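SH2 domain-containing protein 3C (Homo sapiens, PDB 3T6G) acts as an adapter in integrin-mediated cell adhesion and migration, its C-terminal Cdc25-homology domain adopting a closed form incapable of canonical nucleotide exchange but required for binding BCAR1. Local coordinates at residues A[144-149]-A[204-209]. The protein carries 2 engineered substitutions. Sequence-based numbering, arbitrary orientation.
Sequences NMFSFA and TTFPHV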
ATOM      1  N   ASN A 144      -3.149  -5.971  11.605  1.00 50.80           N
ATOM      2  CA  ASN A 144      -2.994  -4.759  10.819  1.00 52.04           C
ATOM      3  C   ASN A 144      -1.665  -4.808  10.060  1.00 59.98           C
ATOM      4  O   ASN A 144      -0.641  -4.372  10.590  1.00 62.07           O
ATOM      5  CB  ASN A 144      -3.061  -3.515  11.741  1.00 33.47           C
ATOM      6  CG  ASN A 144      -2.757  -2.240  11.001  1.00 43.87           C
ATOM      7  OD1 ASN A 144      -2.623  -2.260   9.773  1.00 45.43           O
ATOM      8  ND2 ASN A 144      -2.628  -1.124  11.726  1.00 36.46           N
ATOM      9  N   MET A 145      -1.677  -5.353   8.833  1.00 60.77           N
ATOM     10  CA  MET A 145      -0.450  -5.529   8.042  1.00 56.08           C
ATOM     11  C   MET A 145       0.159  -4.200   7.629  1.00 55.60           C
ATOM     12  O   MET A 145       1.349  -4.107   7.359  1.00 57.51           O
ATOM     13  CB  MET A 145      -0.693  -6.348   6.773  1.00 49.92           C
ATOM     14  CG  MET A 145      -1.216  -7.758   6.953  1.00 48.03           C
ATOM     15  SD  MET A 145      -0.258  -8.752   8.126  1.00 63.89           S
ATOM     16  CE  MET A 145      -0.768  -8.029   9.684  1.00 93.53           C
ATOM     17  N   PHE A 146      -0.665  -3.169   7.549  1.00 51.66           N
ATOM     18  CA  PHE A 146      -0.181  -1.870   7.088  1.00 51.45           C
ATOM     19  C   PHE A 146       0.874  -1.314   8.054  1.00 62.10           C
ATOM     20  O   PHE A 146       2.046  -1.198   7.699  1.00 70.63           O
ATOM     21  CB  PHE A 146      -1.359  -0.901   6.886  1.00 41.53           C
ATOM     22  CG  PHE A 146      -0.943   0.525   6.557  1.00 45.21           C
ATOM     23  CD1 PHE A 146      -0.648   0.900   5.274  1.00 45.69           C
ATOM     24  CD2 PHE A 146      -0.871   1.480   7.537  1.00 47.55           C
ATOM     25  CE1 PHE A 146      -0.282   2.188   4.981  1.00 49.76           C
ATOM     26  CE2 PHE A 146      -0.506   2.770   7.242  1.00 52.57           C
ATOM     27  CZ  PHE A 146      -0.207   3.126   5.973  1.00 51.49           C
ATOM     28  N   SER A 147       0.468  -0.994   9.281  1.00 60.37           N
ATOM     29  CA  SER A 147       1.413  -0.466  10.278  1.00 54.79           C
ATOM     30  C   SER A 147       2.443  -1.479  10.793  1.00 50.82           C
ATOM     31  O   SER A 147       3.562  -1.110  11.140  1.00 51.66           O
ATOM     32  CB  SER A 147       0.686   0.241  11.427  1.00 47.41           C
ATOM     33  OG  SER A 147       0.427   1.595  11.045  1.00 52.69           O
ATOM     34  N   PHE A 148       2.071  -2.750  10.830  1.00 46.18           N
ATOM     35  CA  PHE A 148       3.051  -3.797  11.035  1.00 53.34           C
ATOM     36  C   PHE A 148       4.268  -3.578  10.127  1.00 62.85           C
ATOM     37  O   PHE A 148       5.398  -3.575  10.589  1.00 59.90           O
ATOM     38  CB  PHE A 148       2.437  -5.154  10.748  1.00 48.91           C
ATOM     39  CG  PHE A 148       3.454  -6.249  10.601  1.00 59.39           C
ATOM     40  CD1 PHE A 148       4.241  -6.629  11.684  1.00 57.38           C
ATOM     41  CD2 PHE A 148       3.622  -6.911   9.378  1.00 62.10           C
ATOM     42  CE1 PHE A 148       5.186  -7.636  11.559  1.00 55.88           C
ATOM     43  CE2 PHE A 148       4.573  -7.939   9.234  1.00 62.67           C
ATOM     44  CZ  PHE A 148       5.362  -8.296  10.330  1.00 59.70           C
ATOM     45  N   ALA A 149       4.028  -3.365   8.836  1.00 63.86           N
ATOM     46  CA  ALA A 149       5.119  -3.226   7.869  1.00 56.87           C
ATOM     47  C   ALA A 149       5.757  -1.855   7.962  1.00 58.66           C
ATOM     48  O   ALA A 149       6.932  -1.687   7.651  1.00 58.46           O
ATOM     49  CB  ALA A 149       4.618  -3.480   6.438  1.00 53.37           C
ATOM     50  N   THR A 204      -7.995 -10.570  10.106  1.00 66.53           N
ATOM     51  CA  THR A 204      -7.471  -9.420   9.380  1.00 57.30           C
ATOM     52  C   THR A 204      -8.378  -8.202   9.426  1.00 60.07           C
ATOM     53  O   THR A 204      -9.611  -8.300   9.402  1.00 61.38           O
ATOM     54  CB  THR A 204      -7.171  -9.770   7.919  1.00 60.11           C
ATOM     55  OG1 THR A 204      -6.372 -10.957   7.879  1.00 83.88           O
ATOM     56  CG2 THR A 204      -6.417  -8.647   7.252  1.00 48.33           C
ATOM     57  N   THR A 205      -7.729  -7.051   9.393  1.00 53.37           N
ATOM     58  CA  THR A 205      -8.317  -5.801   9.778  1.00 43.78           C
ATOM     59  C   THR A 205      -7.774  -4.787   8.813  1.00 54.31           C
ATOM     60  O   THR A 205      -8.391  -3.764   8.538  1.00 69.00           O
ATOM     61  CB  THR A 205      -7.816  -5.484  11.217  1.00 63.20           C
ATOM     62  OG1 THR A 205      -8.918  -5.418  12.143  1.00 61.27           O
ATOM     63  CG2 THR A 205      -6.984  -4.223  11.251  1.00 43.65           C
ATOM     64  N   PHE A 206      -6.593  -5.078   8.290  1.00 51.66           N
ATOM     65  CA  PHE A 206      -5.974  -4.236   7.288  1.00 49.36           C
ATOM     66  C   PHE A 206      -4.925  -5.057   6.549  1.00 65.35           C
ATOM     67  O   PHE A 206      -3.813  -5.219   7.031  1.00 73.01           O
ATOM     68  CB  PHE A 206      -5.336  -3.038   7.953  1.00 41.56           C
ATOM     69  CG  PHE A 206      -4.964  -1.955   7.004  1.00 42.44           C
ATOM     70  CD1 PHE A 206      -4.913  -0.647   7.427  1.00 44.07           C
ATOM     71  CD2 PHE A 206      -4.695  -2.243   5.685  1.00 48.43           C
ATOM     72  CE1 PHE A 206      -4.585   0.358   6.562  1.00 44.92           C
ATOM     73  CE2 PHE A 206      -4.352  -1.240   4.812  1.00 47.66           C
ATOM     74  CZ  PHE A 206      -4.288   0.057   5.251  1.00 43.74           C
ATOM     75  N   PRO A 207      -5.276  -5.555   5.356  1.00 69.73           N
ATOM     76  CA  PRO A 207      -4.501  -6.553   4.619  1.00 52.10           C
ATOM     77  C   PRO A 207      -3.220  -5.940   4.093  1.00 50.16           C
ATOM     78  O   PRO A 207      -3.030  -4.711   4.161  1.00 43.43           O
ATOM     79  CB  PRO A 207      -5.405  -6.865   3.441  1.00 60.86           C
ATOM     80  CG  PRO A 207      -6.014  -5.516   3.138  1.00 66.79           C
ATOM     81  CD  PRO A 207      -6.284  -4.909   4.495  1.00 70.54           C
ATOM     82  N   HIS A 208      -2.345  -6.786   3.561  1.00 53.12           N
ATOM     83  CA  HIS A 208      -1.085  -6.304   3.013  1.00 57.80           C
ATOM     84  C   HIS A 208      -1.344  -5.721   1.604  1.00 62.01           C
ATOM     85  O   HIS A 208      -1.640  -6.457   0.663  1.00 67.79           O
ATOM     86  CB  HIS A 208      -0.055  -7.454   3.009  1.00 51.55           C
ATOM     87  CG  HIS A 208       1.339  -7.022   2.681  1.00 53.49           C
ATOM     88  ND1 HIS A 208       1.889  -5.858   3.163  1.00 53.48           N
ATOM     89  CD2 HIS A 208       2.294  -7.598   1.905  1.00 64.64           C
ATOM     90  CE1 HIS A 208       3.125  -5.729   2.702  1.00 56.52           C
ATOM     91  NE2 HIS A 208       3.393  -6.773   1.939  1.00 60.97           N
ATOM     92  N   VAL A 209      -1.245  -4.403   1.465  1.00 53.34           N
ATOM     93  CA  VAL A 209      -1.551  -3.738   0.199  1.00 54.04           C
ATOM     94  C   VAL A 209      -0.392  -2.864  -0.272  1.00 59.54           C
ATOM     95  O   VAL A 209      -0.512  -2.178  -1.287  1.00 56.28           O
ATOM     96  CB  VAL A 209      -2.836  -2.816   0.284  1.00 53.12           C
ATOM     97  CG1 VAL A 209      -4.041  -3.564   0.810  1.00 48.14           C
ATOM     98  CG2 VAL A 209      -2.587  -1.589   1.151  1.00 36.48           C
TER
HETATM   99  O   HOH W   1       1.323  -3.718   4.745  1.00 50.72           O
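The extended chain of 204-209 runs past the first turn of helix 145-155, and a single beta bridge joins N144 to F206: M145 N donates to F206 O at 2.8 Å, while F206 also bonds through its backbone to G143. Beside that bond the two phenylalanines pack together. The F206 ring sits flat against the start of the F146 side chain, with F146 CB over its centre, 3.4 Å from the centroid, a clear CH-pi contact. The F146 and F206 rings are almost parallel (8°), yet with centroids 4.9 Å apart they are displaced enough that little of one covers the other. N144 is the N-cap of the helix: with CG anti to the backbone N (chi1 174°), OD1 turns back to accept weak bonds from F146 N and S147 N, and the same oxygen lies 3.4 Å from F206 CB. ND2 of the same amide is hydrogen-bonded to D61 and T58 of helix 50-64. This buried joint lies inside the all-helical Cdc25-homology (Ras-GEF) domain, where the loop between helices 175-193 and 210-215 closes over the helix start. With an alanine at F206 the face under F146 CB would be gone, which is likely to leave a gap beside F146 and the N144 amide. Further along, M145 CB packs 4.0 Å from H208 CB, and a water links M145 O, weakly, to H208 ND1, meeting the imidazole at its edge, in plane. H208 NE2 bonds to N193 OD1, so both ring nitrogens have a partner, which should limit rotation of the imidazole.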